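Carbohydrate deacetylase Agd3 (Neosartorya fumigata, PDB 6NWZ) probably removes acetyl groups from the N-acetylated sugars of galactosaminogalactan, the exopolysaccharide that Aspergillus fumigatus needs for its biofilm, using zinc. Local coordinates at residues F188-N191 and T196-T199; S282-T287 and W573-V578; T356-T361 and H388-E393; A470-F475 and Q606-G611. All coordinates share one frame; numbering follows the deposited sequence.

Interaction 1: F188-N191 and T196-T199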
# COMPACT_ATOMS: atom_id res chain seq x y z
N PHE A 188 6.27 14.73 22.90
CA PHE A 188 7.49 15.11 22.21
C PHE A 188 8.70 14.81 23.09
O PHE A 188 8.75 15.25 24.25
CB PHE A 188 7.48 16.59 21.85
CG PHE A 188 6.47 16.96 20.81
CD1 PHE A 188 6.46 16.35 19.57
CD2 PHE A 188 5.51 17.94 21.07
CE1 PHE A 188 5.53 16.69 18.61
CE2 PHE A 188 4.57 18.29 20.12
CZ PHE A 188 4.58 17.66 18.89
N ALA A 189 9.66 14.07 22.55
CA ALA A 189 10.88 13.79 23.28
C ALA A 189 11.76 15.03 23.34
O ALA A 189 11.64 15.93 22.51
CB ALA A 189 11.63 12.64 22.61
N PRO A 190 12.64 15.11 24.33
CA PRO A 190 13.63 16.19 24.34
C PRO A 190 14.55 16.11 23.13
O PRO A 190 14.70 15.05 22.51
CB PRO A 190 14.40 15.96 25.65
CG PRO A 190 13.45 15.19 26.51
CD PRO A 190 12.68 14.31 25.57
N ASN A 191 15.16 17.24 22.80
CA ASN A 191 16.06 17.30 21.65
C ASN A 191 17.08 18.41 21.83
O ASN A 191 17.41 18.77 22.97
CB ASN A 191 15.27 17.50 20.35
CG ASN A 191 14.49 18.81 20.33
OD1 ASN A 191 14.29 19.44 21.37
ND2 ASN A 191 14.06 19.22 19.15
N THR A 196 13.30 19.14 27.96
CA THR A 196 12.30 18.33 28.64
C THR A 196 11.23 17.87 27.66
O THR A 196 10.99 18.51 26.64
CB THR A 196 11.64 19.11 29.79
OG1 THR A 196 10.91 20.21 29.24
CG2 THR A 196 12.69 19.64 30.74
N ALA A 197 10.59 16.75 28.00
CA ALA A 197 9.49 16.26 27.19
C ALA A 197 8.30 17.22 27.28
O ALA A 197 8.25 18.11 28.13
CB ALA A 197 9.09 14.86 27.63
N SER A 198 7.34 17.02 26.39
CA SER A 198 6.18 17.90 26.31
C SER A 198 5.03 17.15 25.64
O SER A 198 5.22 16.10 25.03
CB SER A 198 6.50 19.19 25.56
OG SER A 198 6.96 18.91 24.25
N THR A 199 3.84 17.73 25.75
CA THR A 199 2.63 17.11 25.24
C THR A 199 2.49 17.36 23.74
O THR A 199 2.63 18.49 23.27
CB THR A 199 1.41 17.66 25.98
OG1 THR A 199 1.46 17.25 27.35
CG2 THR A 199 0.13 17.14 25.33
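Phe-188 and Ser-198 are joined by two main-chain hydrogen bonds, each giving an N-H to the other's carbonyl, which identifies them as an antiparallel hydrogen-bonded pair. Phe-188 N gives its hydrogen to Ser-198 O at 2.7 Å, and Ser-198 N returns one to Phe-188 O at 3.1 Å, with N-H...O angles of 147° and 144°. The carbonyl oxygen of Phe-188 is also approached by Ala-197 CA at 3.2 Å, a CA-H...O contact beside the regular bond.

The two side chains emerge on the same face of the sheet. Ser-198 OG, between its backbone N and carbonyl carbon (chi1 58°), lies alongside the phenylalanine, 3.4 Å from Phe-188 CB and 3.6 Å from Phe-188 CD2. It therefore meets the phenyl ring at its edge, close to the ring plane. Phe-188 CE2, farther round the ring, lies 3.7 Å from Thr-199 O. Next to the loop the contact becomes more exposed van der Waals packing: the proline ring lies over the main chain, Pro-190 CG 3.6 Å from Ala-197 N, and Pro-190 CD forms an apolar pair with Ala-197 CB at 4.2 Å.

Around this first shell, the ring of His-171 meets that of Phe-188, and Ala-189 makes a backbone bond to Leu-144 of strand 144-147, which pairs with 182-188 on its other side. Thr-199 OG1 turns to Glu-184, back along the preceding strand. Strands 182-188 and 198-206 are consecutive and antiparallel, and Phe-188 with Ser-198 pairs them next to the loop that joins them, an arrangement typical of the end of a beta-hairpin, here within the CBM87 carbohydrate-binding module.

Interaction 2: S282-T287 and W573-V578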
# COMPACT_ATOMS: atom_id res chain seq x y z
N SER A 282 15.36 -19.47 0.06
CA SER A 282 14.35 -20.38 0.59
C SER A 282 14.48 -20.52 2.10
O SER A 282 13.49 -20.43 2.83
CB SER A 282 14.47 -21.75 -0.07
OG SER A 282 14.26 -21.66 -1.47
N ALA A 283 15.71 -20.73 2.59
CA ALA A 283 15.92 -20.89 4.02
C ALA A 283 15.56 -19.62 4.78
O ALA A 283 15.21 -19.68 5.96
CB ALA A 283 17.37 -21.28 4.29
N TRP A 284 15.61 -18.47 4.11
CA TRP A 284 15.38 -17.19 4.76
C TRP A 284 13.91 -16.82 4.84
O TRP A 284 13.54 -16.00 5.69
CB TRP A 284 16.17 -16.10 4.01
CG TRP A 284 15.78 -14.70 4.35
CD1 TRP A 284 16.24 -13.95 5.40
CD2 TRP A 284 14.87 -13.86 3.62
NE1 TRP A 284 15.66 -12.70 5.37
CE2 TRP A 284 14.82 -12.62 4.29
CE3 TRP A 284 14.10 -14.05 2.47
CZ2 TRP A 284 14.02 -11.58 3.84
CZ3 TRP A 284 13.31 -13.01 2.04
CH2 TRP A 284 13.27 -11.79 2.72
N VAL A 285 13.06 -17.42 4.01
CA VAL A 285 11.63 -17.06 4.02
C VAL A 285 10.98 -17.40 5.36
O VAL A 285 10.30 -16.52 5.93
CB VAL A 285 10.92 -17.68 2.81
CG1 VAL A 285 9.41 -17.51 2.94
CG2 VAL A 285 11.41 -17.03 1.53
N PRO A 286 11.13 -18.60 5.92
CA PRO A 286 10.58 -18.83 7.27
C PRO A 286 11.22 -17.95 8.33
O PRO A 286 10.56 -17.61 9.33
CB PRO A 286 10.86 -20.32 7.52
CG PRO A 286 11.91 -20.70 6.55
CD PRO A 286 11.66 -19.85 5.35
N THR A 287 12.48 -17.56 8.15
CA THR A 287 13.15 -16.71 9.12
C THR A 287 12.48 -15.35 9.22
O THR A 287 12.21 -14.85 10.32
CB THR A 287 14.62 -16.55 8.75
OG1 THR A 287 15.26 -17.83 8.75
CG2 THR A 287 15.32 -15.62 9.73
N TRP A 573 16.58 -5.23 2.06
CA TRP A 573 15.46 -4.32 1.96
C TRP A 573 14.26 -4.84 2.74
O TRP A 573 13.65 -4.11 3.52
CB TRP A 573 15.10 -4.09 0.48
CG TRP A 573 13.99 -3.10 0.26
CD1 TRP A 573 14.12 -1.76 0.02
CD2 TRP A 573 12.58 -3.37 0.24
NE1 TRP A 573 12.89 -1.18 -0.14
CE2 TRP A 573 11.92 -2.15 -0.01
CE3 TRP A 573 11.81 -4.53 0.41
CZ2 TRP A 573 10.53 -2.05 -0.09
CZ3 TRP A 573 10.43 -4.43 0.32
CH2 TRP A 573 9.81 -3.19 0.08
N VAL A 574 13.93 -6.12 2.55
CA VAL A 574 12.79 -6.71 3.25
C VAL A 574 13.03 -6.70 4.75
O VAL A 574 12.13 -6.38 5.54
CB VAL A 574 12.51 -8.13 2.71
CG1 VAL A 574 11.37 -8.79 3.48
CG2 VAL A 574 12.20 -8.07 1.23
N GLU A 575 14.25 -7.05 5.19
CA GLU A 575 14.57 -6.99 6.61
C GLU A 575 14.35 -5.59 7.16
O GLU A 575 13.77 -5.41 8.24
CB GLU A 575 16.01 -7.44 6.85
CG GLU A 575 16.23 -8.94 6.67
CD GLU A 575 15.69 -9.76 7.82
OE1 GLU A 575 15.32 -9.16 8.86
OE2 GLU A 575 15.63 -11.00 7.70
N THR A 576 14.79 -4.56 6.43
CA THR A 576 14.61 -3.19 6.89
C THR A 576 13.14 -2.84 6.99
O THR A 576 12.69 -2.25 7.98
CB THR A 576 15.34 -2.23 5.94
OG1 THR A 576 16.75 -2.47 6.02
CG2 THR A 576 15.03 -0.78 6.29
N ILE A 577 12.36 -3.22 5.98
CA ILE A 577 10.96 -2.81 5.92
C ILE A 577 10.13 -3.57 6.96
O ILE A 577 9.33 -2.98 7.68
CB ILE A 577 10.42 -3.01 4.49
CG1 ILE A 577 10.57 -1.71 3.69
CG2 ILE A 577 8.97 -3.47 4.49
CD1 ILE A 577 12.01 -1.21 3.56
N VAL A 578 10.34 -4.89 7.07
CA VAL A 578 9.53 -5.70 7.97
C VAL A 578 9.80 -5.33 9.42
O VAL A 578 8.87 -5.21 10.23
CB VAL A 578 9.79 -7.20 7.72
CG1 VAL A 578 9.13 -8.03 8.81
CG2 VAL A 578 9.28 -7.61 6.34
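Trp-284 reaches Val-574 and Glu-575 because its CG lies anti to the backbone N (chi1 166°), which carries the indole out from its helix to helix 569-584. Glu-575 starts off differently: its CG lies beside the backbone N, and its chain bends at chi2, which carries the carboxylate to the indole N-H. The result is a hydrogen bond from Trp-284 NE1 to Glu-575 OE2, 2.9 Å long with an angle of 156° at the hydrogen. It uses the anti lone pair of OE2, and the oxygen sits slightly off the ring plane, while ring and carboxylate planes are turned 63° apart. Helices 275-289 and 569-584, joined here, come after neighbouring parallel strands 252-257 and 542-546 of the deacetylase domain, with short strands between, consistent with adjacent outer helices of a (beta/alpha) barrel-like fold. Next to the polar bond, the benzo edge of the same indole meets Val-574: Trp-284 CH2 lies 3.6 Å from Val-574 CG1 and 3.7 Å from Val-574 CB, all near the ring plane. All three residues are buried. The second carboxylate oxygen, Glu-575 OE1, accepts from Gln-579 and forms a salt bridge with Lys-291, which probably favours the charged form, and Ile-288 of helix 275-289 packs on both Val-574 and Glu-575.

Interaction 3: T356-T361 and H388-E393. With ZN (zinc ion), chain L.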
# COMPACT_ATOMS: atom_id res chain seq x y z
N THR A 356 7.32 -21.89 -34.81
CA THR A 356 5.98 -21.31 -34.75
C THR A 356 5.23 -21.70 -33.49
O THR A 356 4.24 -21.04 -33.15
CB THR A 356 5.16 -21.74 -35.98
OG1 THR A 356 4.98 -23.16 -35.98
CG2 THR A 356 5.87 -21.33 -37.26
N THR A 357 5.68 -22.74 -32.79
CA THR A 357 5.04 -23.22 -31.58
C THR A 357 6.13 -23.73 -30.64
O THR A 357 7.16 -24.23 -31.09
CB THR A 357 4.02 -24.32 -31.91
OG1 THR A 357 2.90 -23.74 -32.58
CG2 THR A 357 3.54 -25.05 -30.65
N TYR A 358 5.91 -23.56 -29.34
CA TYR A 358 6.83 -24.11 -28.35
C TYR A 358 7.02 -25.60 -28.59
O TYR A 358 6.06 -26.38 -28.53
CB TYR A 358 6.30 -23.87 -26.93
CG TYR A 358 7.27 -24.30 -25.86
CD1 TYR A 358 7.29 -25.61 -25.40
CD2 TYR A 358 8.18 -23.41 -25.31
CE1 TYR A 358 8.18 -26.02 -24.43
CE2 TYR A 358 9.08 -23.80 -24.33
CZ TYR A 358 9.07 -25.11 -23.89
OH TYR A 358 9.96 -25.53 -22.92
N ASP A 359 8.27 -26.00 -28.87
CA ASP A 359 8.55 -27.37 -29.29
C ASP A 359 9.83 -27.91 -28.66
O ASP A 359 10.52 -28.73 -29.27
CB ASP A 359 8.66 -27.47 -30.82
CG ASP A 359 9.63 -26.45 -31.41
OD1 ASP A 359 10.49 -25.92 -30.68
OD2 ASP A 359 9.52 -26.18 -32.63
N TRP A 360 10.16 -27.46 -27.45
CA TRP A 360 11.38 -27.92 -26.81
C TRP A 360 11.09 -29.10 -25.89
O TRP A 360 10.00 -29.23 -25.33
CB TRP A 360 12.04 -26.78 -26.02
CG TRP A 360 12.74 -25.79 -26.90
CD1 TRP A 360 14.01 -25.91 -27.41
CD2 TRP A 360 12.23 -24.54 -27.38
NE1 TRP A 360 14.31 -24.81 -28.18
CE2 TRP A 360 13.24 -23.95 -28.18
CE3 TRP A 360 11.02 -23.86 -27.22
CZ2 TRP A 360 13.07 -22.72 -28.81
CZ3 TRP A 360 10.86 -22.63 -27.85
CH2 TRP A 360 11.88 -22.08 -28.63
N THR A 361 12.09 -29.96 -25.75
CA THR A 361 11.96 -31.19 -24.97
C THR A 361 12.00 -30.90 -23.48
O THR A 361 12.62 -29.93 -23.02
CB THR A 361 13.08 -32.16 -25.33
OG1 THR A 361 13.20 -32.24 -26.75
CG2 THR A 361 12.80 -33.55 -24.77
N HIS A 388 6.54 -13.56 -17.14
CA HIS A 388 7.22 -12.31 -17.47
C HIS A 388 7.58 -12.27 -18.96
O HIS A 388 8.57 -11.65 -19.35
CB HIS A 388 8.47 -12.15 -16.60
CG HIS A 388 9.03 -10.76 -16.57
ND1 HIS A 388 8.24 -9.64 -16.37
CD2 HIS A 388 10.30 -10.30 -16.69
CE1 HIS A 388 9.00 -8.56 -16.39
NE2 HIS A 388 10.25 -8.94 -16.58
N THR A 389 6.74 -12.93 -19.78
CA THR A 389 6.94 -13.17 -21.21
C THR A 389 8.08 -14.14 -21.48
O THR A 389 8.94 -14.38 -20.62
CB THR A 389 7.16 -11.88 -22.00
OG1 THR A 389 8.44 -11.31 -21.67
CG2 THR A 389 6.06 -10.88 -21.70
N PHE A 390 8.11 -14.71 -22.69
CA PHE A 390 9.04 -15.79 -22.97
C PHE A 390 10.46 -15.26 -23.15
O PHE A 390 11.38 -15.66 -22.43
CB PHE A 390 8.58 -16.57 -24.21
CG PHE A 390 9.35 -17.85 -24.45
CD1 PHE A 390 9.31 -18.88 -23.53
CD2 PHE A 390 10.09 -18.01 -25.61
CE1 PHE A 390 10.01 -20.06 -23.76
CE2 PHE A 390 10.79 -19.18 -25.84
CZ PHE A 390 10.75 -20.21 -24.92
N THR A 391 10.66 -14.34 -24.10
CA THR A 391 11.99 -13.87 -24.45
C THR A 391 12.32 -12.50 -23.86
O THR A 391 13.42 -12.00 -24.10
CB THR A 391 12.14 -13.81 -25.98
OG1 THR A 391 11.50 -12.63 -26.48
CG2 THR A 391 11.49 -15.02 -26.61
N HIS A 392 11.40 -11.90 -23.12
CA HIS A 392 11.57 -10.56 -22.55
C HIS A 392 11.66 -9.49 -23.64
O HIS A 392 12.31 -8.45 -23.46
CB HIS A 392 12.79 -10.49 -21.63
CG HIS A 392 12.82 -9.28 -20.75
ND1 HIS A 392 13.08 -8.02 -21.25
CD2 HIS A 392 12.61 -9.13 -19.43
CE1 HIS A 392 13.04 -7.14 -20.26
NE2 HIS A 392 12.75 -7.79 -19.14
N GLU A 393 11.01 -9.73 -24.78
CA GLU A 393 10.99 -8.75 -25.86
C GLU A 393 10.20 -7.52 -25.45
O GLU A 393 9.08 -7.63 -24.94
CB GLU A 393 10.39 -9.35 -27.13
CG GLU A 393 10.27 -8.37 -28.29
CD GLU A 393 9.57 -8.96 -29.50
OE1 GLU A 393 9.06 -10.10 -29.40
OE2 GLU A 393 9.52 -8.30 -30.56
ZN ZN L . 12.12 -7.75 -16.83
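Phe-390 is met by two aromatic side chains of 356-361, Tyr-358 and Trp-360, and all the contacts between the segments are apolar. Phe-390 CE1 lies 3.9 Å from Tyr-358 CE2, at the edge of the tyrosine ring; the planes stand 84° apart with centroids 6.0 Å apart. On its other partner, Phe-390 CZ approaches Trp-360 CZ3 at 3.8 Å, and here the rings are inclined by only 32°. With CG anti to its backbone N, Phe-390 sends its ring away from its own loop to reach both. Trp-360 also lies against a face of Tyr-358, which completes an aromatic cluster.

The polar atoms of the cluster have partners of their own: Tyr-358 OH bonds to Gln-416 and Trp-360 NE1 to Gly-326 O, the latter favouring this orientation of the indole.

Metal coordination belongs to the same loop as Phe-390. His-388 NE2 binds zinc at 2.2 Å and His-392 NE2 at 2.4 Å, with Asp-256 as a third ligand, an Asp-His-His set as in NodB-like polysaccharide deacetylases. The chemistry is thus divided along one short loop, held by apolar packing at Phe-390 and by metal ligation at its histidines, along with backbone bonds to His-304, Asn-307 and Glu-406.

Interaction 4: A470-F475 and Q606-G611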
# COMPACT_ATOMS: atom_id res chain seq x y z
N ALA A 470 -6.36 6.68 -5.56
CA ALA A 470 -5.12 5.91 -5.50
C ALA A 470 -5.38 4.44 -5.20
O ALA A 470 -4.58 3.58 -5.58
CB ALA A 470 -4.19 6.51 -4.44
N MET A 471 -6.49 4.14 -4.53
CA MET A 471 -6.83 2.77 -4.17
C MET A 471 -7.35 1.96 -5.35
O MET A 471 -7.66 0.78 -5.17
CB MET A 471 -7.86 2.77 -3.04
CG MET A 471 -7.44 3.57 -1.81
SD MET A 471 -6.10 2.81 -0.86
CE MET A 471 -5.25 4.27 -0.27
N TRP A 472 -7.45 2.56 -6.54
CA TRP A 472 -8.01 1.90 -7.72
C TRP A 472 -6.92 1.58 -8.74
O TRP A 472 -5.91 2.28 -8.83
CB TRP A 472 -9.07 2.78 -8.40
CG TRP A 472 -10.26 3.09 -7.54
CD1 TRP A 472 -10.57 2.54 -6.33
CD2 TRP A 472 -11.28 4.05 -7.82
NE1 TRP A 472 -11.74 3.09 -5.85
CE2 TRP A 472 -12.19 4.02 -6.75
CE3 TRP A 472 -11.53 4.92 -8.89
CZ2 TRP A 472 -13.32 4.83 -6.70
CZ3 TRP A 472 -12.65 5.73 -8.84
CH2 TRP A 472 -13.53 5.67 -7.76
N PRO A 473 -7.10 0.52 -9.52
CA PRO A 473 -6.21 0.27 -10.64
C PRO A 473 -6.59 1.14 -11.84
O PRO A 473 -7.70 1.66 -11.93
CB PRO A 473 -6.43 -1.21 -10.94
CG PRO A 473 -7.86 -1.43 -10.58
CD PRO A 473 -8.12 -0.54 -9.38
N TYR A 474 -5.63 1.29 -12.75
CA TYR A 474 -5.85 2.00 -14.00
C TYR A 474 -6.40 1.03 -15.04
O TYR A 474 -6.00 -0.14 -15.09
CB TYR A 474 -4.55 2.64 -14.49
CG TYR A 474 -4.60 3.15 -15.91
CD1 TYR A 474 -5.10 4.40 -16.21
CD2 TYR A 474 -4.13 2.37 -16.96
CE1 TYR A 474 -5.15 4.87 -17.51
CE2 TYR A 474 -4.17 2.83 -18.27
CZ TYR A 474 -4.68 4.08 -18.54
OH TYR A 474 -4.72 4.53 -19.84
N PHE A 475 -7.33 1.51 -15.85
CA PHE A 475 -7.95 0.70 -16.90
C PHE A 475 -7.58 1.28 -18.25
O PHE A 475 -7.80 2.47 -18.51
CB PHE A 475 -9.47 0.64 -16.72
CG PHE A 475 -9.91 -0.14 -15.51
CD1 PHE A 475 -9.90 -1.53 -15.53
CD2 PHE A 475 -10.31 0.52 -14.36
CE1 PHE A 475 -10.30 -2.25 -14.41
CE2 PHE A 475 -10.71 -0.20 -13.24
CZ PHE A 475 -10.71 -1.59 -13.27
N GLN A 606 -14.91 -1.68 -7.44
CA GLN A 606 -16.32 -1.91 -7.76
C GLN A 606 -17.24 -1.53 -6.61
O GLN A 606 -18.22 -0.81 -6.80
CB GLN A 606 -16.53 -3.36 -8.18
CG GLN A 606 -16.04 -3.67 -9.58
CD GLN A 606 -16.35 -5.09 -10.00
OE1 GLN A 606 -16.66 -5.94 -9.17
NE2 GLN A 606 -16.28 -5.35 -11.30
N ARG A 607 -16.93 -1.99 -5.39
CA ARG A 607 -17.77 -1.66 -4.25
C ARG A 607 -17.77 -0.17 -3.93
O ARG A 607 -18.70 0.32 -3.29
CB ARG A 607 -17.34 -2.45 -3.01
CG ARG A 607 -15.97 -2.09 -2.47
CD ARG A 607 -15.72 -2.77 -1.14
NE ARG A 607 -14.36 -2.56 -0.67
CZ ARG A 607 -13.35 -3.38 -0.94
NH1 ARG A 607 -13.55 -4.47 -1.67
NH2 ARG A 607 -12.13 -3.11 -0.48
N ASP A 608 -16.74 0.56 -4.37
CA ASP A 608 -16.74 2.01 -4.19
C ASP A 608 -17.75 2.70 -5.09
O ASP A 608 -18.09 3.86 -4.86
CB ASP A 608 -15.34 2.58 -4.44
CG ASP A 608 -14.37 2.30 -3.31
OD1 ASP A 608 -14.78 1.73 -2.27
OD2 ASP A 608 -13.17 2.64 -3.45
N GLN A 609 -18.24 2.01 -6.12
CA GLN A 609 -19.26 2.56 -7.01
C GLN A 609 -20.68 2.29 -6.52
O GLN A 609 -21.63 2.81 -7.12
CB GLN A 609 -19.10 1.98 -8.42
CG GLN A 609 -17.67 1.96 -8.94
CD GLN A 609 -17.05 3.33 -9.03
OE1 GLN A 609 -17.74 4.33 -9.27
NE2 GLN A 609 -15.73 3.40 -8.85
N CYS A 610 -20.85 1.49 -5.47
CA CYS A 610 -22.17 1.18 -4.95
C CYS A 610 -22.69 2.21 -3.96
O CYS A 610 -23.89 2.21 -3.66
CB CYS A 610 -22.17 -0.20 -4.27
SG CYS A 610 -21.86 -1.61 -5.37
N GLY A 611 -21.83 3.09 -3.45
CA GLY A 611 -22.26 4.03 -2.43
C GLY A 611 -22.72 3.34 -1.16
O GLY A 611 -23.83 3.57 -0.69
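Trp-472 carries this contact, with Asp-608 at the edge of its indole and Gln-609 over one of its faces. From CB, which points toward 606-611, CG is anti to the carbonyl carbon, beside the backbone N (chi1 -62°). The pyrrole side comes first. CD1 passes 3.9 Å from Asp-608 OD2, and NE1 then donates a hydrogen bond to the same oxygen at 2.8 Å, almost straight at 171°. OD2 lies in the indole plane, while NE1 comes to OD2 from its anti side, tilted a little out of the carboxylate plane.

Farther round, the ring passes from the acid to the amide. CZ2 is 3.8 Å from Asp-608 CB, and also 3.5 Å from Gln-609 NE2. At the far rim CH2 comes 3.3 Å from Gln-609 NE2, which sits above the ring near its periphery. The amide plane is inclined 62° to the ring. Bending of the Gln-609 chain at chi2 brings the amide back over the indole, and its NE2 is also hydrogen-bonded to Tyr-605 O.

Two neighbours on helix 594-607 set this first shell: Arg-604 forms a salt bridge with Asp-608 OD2, so one oxygen serves both the indole and the guanidinium, and Tyr-605 meets Trp-472 edge-to-face. A type I beta turn from Arg-607 to Cys-610 presents Asp-608 and Gln-609, and Cys-610 is disulfide-bonded to Cys-635. This is a surface contact where the loop entering strand 474-475 packs on a beta turn at the C-terminal end of a helix.

Interaction 1 stands apart in the CBM87 range, on local main-chain pairing between two consecutive strands; interactions 2, 3 and 4 join more distant parts of the deacetylase range through side chains. Interactions 2 and 3 are buried, interaction 1 partly so, and interaction 4 lies at the surface. Interactions 2 and 4 share a chemistry, an indole N-H given to a carboxylate that a basic residue also holds, yet lie on opposite sides of the chain's centre, one on helix 569-584, the other in the turn after helix 594-607. Interaction 3 replaces such bonds with aromatic packing on a loop whose histidines bind zinc. Centres of interactions 1 and 3 are 62 Å apart, and no two contacts touch.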